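Local coordinates for uncharacterized protein with cystatin-like fold (Methylibium petroleiphilum PM1, PDB 3G16), which is of unknown function but adopts the cystatin-like fold of the SnoaL-like (NTF2) group, whose cone-shaped pocket commonly holds small molecules, at residues E25-E28 with A29-I32. Sequence-based numbering, arbitrary orientation.
Sequences EADE and AKMI
Asp27 caps the helix 28-32: its OD1 takes the N-H of Lys30 at 3.0 Å, a fairly straight bond (162°) from above the carboxylate plane. The first torsion puts CG anti to the backbone N (chi1 -177°) and beside its own carbonyl carbon, where OD1 meets the Lys30 amide; CG lies 3.5 Å from Lys30 CB, the side chains crossing at about a right angle. A water bridges the same cap, donating to Asp27 OD1 and accepting from Ala29 N. Backbone bonds take over from there, Met31 N to Asp27 O at 3.1 Å and Ile32 N to Glu28 O at 2.9 Å. Ala26, with positive phi, closes the preceding helix 9-24 in a Schellman motif; the chain thus ends one helix and N-caps the next within two residues, in the helical layer that packs beside the curved sheet of this cystatin-like fold. The charged contact is a surface salt bridge: in the conformer described, Lys30, bent at chi3 (-60°), brings NZ to the syn lone pair of Glu25 OE1, 2.7 Å away. Glu28 OE2, likewise in the conformer described, hydrogen-bonds to His60 ND1 and forms a salt bridge with Arg63 NH1, both of helix 55-69. Buried selenomethionine Met31 folds its CE back to 3.5 Å from Asp27 O and packs on Ala59 and Trp62 of helix 55-69 and on Cys23 of helix 9-24; Ile32 also touches Ala59.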
loop_
_atom_site.group_PDB
_atom_site.type_symbol
_atom_site.label_atom_id
_atom_site.label_comp_id
_atom_site.label_asym_id
_atom_site.label_seq_id
_atom_site.Cartn_x
_atom_site.Cartn_y
_atom_site.Cartn_z
ATOM N N GLU A 25 0.328 -22.464 2.144
ATOM C CA GLU A 25 0.606 -23.891 1.980
ATOM C C GLU A 25 2.100 -24.197 1.979
ATOM O O GLU A 25 2.479 -25.390 1.869
ATOM C CB GLU A 25 -0.052 -24.408 0.681
ATOM C CG GLU A 25 -1.570 -24.446 0.724
ATOM C CD GLU A 25 -2.279 -24.620 -0.609
ATOM O OE1 GLU A 25 -1.637 -24.434 -1.650
ATOM O OE2 GLU A 25 -3.504 -24.868 -0.572
ATOM N N ALA A 26 2.941 -23.176 2.072
ATOM C CA ALA A 26 4.377 -23.406 2.014
ATOM C C ALA A 26 4.749 -24.238 0.778
ATOM O O ALA A 26 5.565 -25.145 0.832
ATOM C CB ALA A 26 4.878 -24.028 3.319
ATOM N N ASP A 27 4.116 -23.937 -0.347
ATOM C CA ASP A 27 4.279 -24.692 -1.603
ATOM C C ASP A 27 5.083 -23.847 -2.546
ATOM O O ASP A 27 4.541 -22.960 -3.217
ATOM C CB ASP A 27 2.899 -25.071 -2.128
ATOM C CG ASP A 27 2.921 -25.917 -3.385
ATOM O OD1 ASP A 27 3.959 -25.935 -4.076
ATOM O OD2 ASP A 27 1.860 -26.502 -3.705
ATOM N N GLU A 28 6.386 -24.085 -2.603
ATOM C CA GLU A 28 7.277 -23.274 -3.432
ATOM C C GLU A 28 6.929 -23.353 -4.909
ATOM O O GLU A 28 6.897 -22.327 -5.580
ATOM C CB GLU A 28 8.757 -23.601 -3.174
ATOM C CG GLU A 28 9.238 -23.276 -1.725
ATOM C CD GLU A 28 10.776 -23.388 -1.533
ATOM O OE1 GLU A 28 11.501 -23.366 -2.534
ATOM O OE2 GLU A 28 11.260 -23.433 -0.369
ATOM N N ALA A 29 6.641 -24.541 -5.405
ATOM C CA ALA A 29 6.282 -24.676 -6.808
ATOM C C ALA A 29 5.036 -23.859 -7.167
ATOM O O ALA A 29 4.974 -23.204 -8.210
ATOM C CB ALA A 29 6.091 -26.187 -7.160
ATOM N N LYS A 30 4.034 -23.895 -6.298
ATOM C CA LYS A 30 2.792 -23.166 -6.554
ATOM C C LYS A 30 3.091 -21.675 -6.581
ATOM O O LYS A 30 2.623 -20.958 -7.489
ATOM C CB LYS A 30 1.670 -23.462 -5.536
ATOM C CG LYS A 30 0.455 -22.521 -5.709
ATOM C CD LYS A 30 -0.741 -22.843 -4.785
ATOM C CE LYS A 30 -1.281 -24.265 -5.036
ATOM N NZ LYS A 30 -2.495 -24.655 -4.202
HETATM N N MSE A 31 3.882 -21.196 -5.631
HETATM C CA MSE A 31 4.202 -19.771 -5.602
HETATM C C MSE A 31 5.011 -19.355 -6.841
HETATM O O MSE A 31 4.742 -18.341 -7.469
HETATM C CB MSE A 31 4.945 -19.414 -4.319
HETATM C CG MSE A 31 4.142 -19.456 -3.057
HETATM SE SE MSE A 31 5.153 -18.902 -1.512
HETATM C CE MSE A 31 5.878 -20.616 -0.914
ATOM N N ILE A 32 6.023 -20.139 -7.195
ATOM C CA ILE A 32 6.892 -19.802 -8.305
ATOM C C ILE A 32 6.116 -19.640 -9.608
ATOM O O ILE A 32 6.435 -18.770 -10.440
ATOM C CB ILE A 32 8.000 -20.890 -8.443
ATOM C CG1 ILE A 32 9.004 -20.742 -7.302
ATOM C CG2 ILE A 32 8.730 -20.803 -9.780
ATOM C CD1 ILE A 32 9.998 -21.943 -7.139
HETATM O O HOH W 1 6.896 -27.108 -3.948
#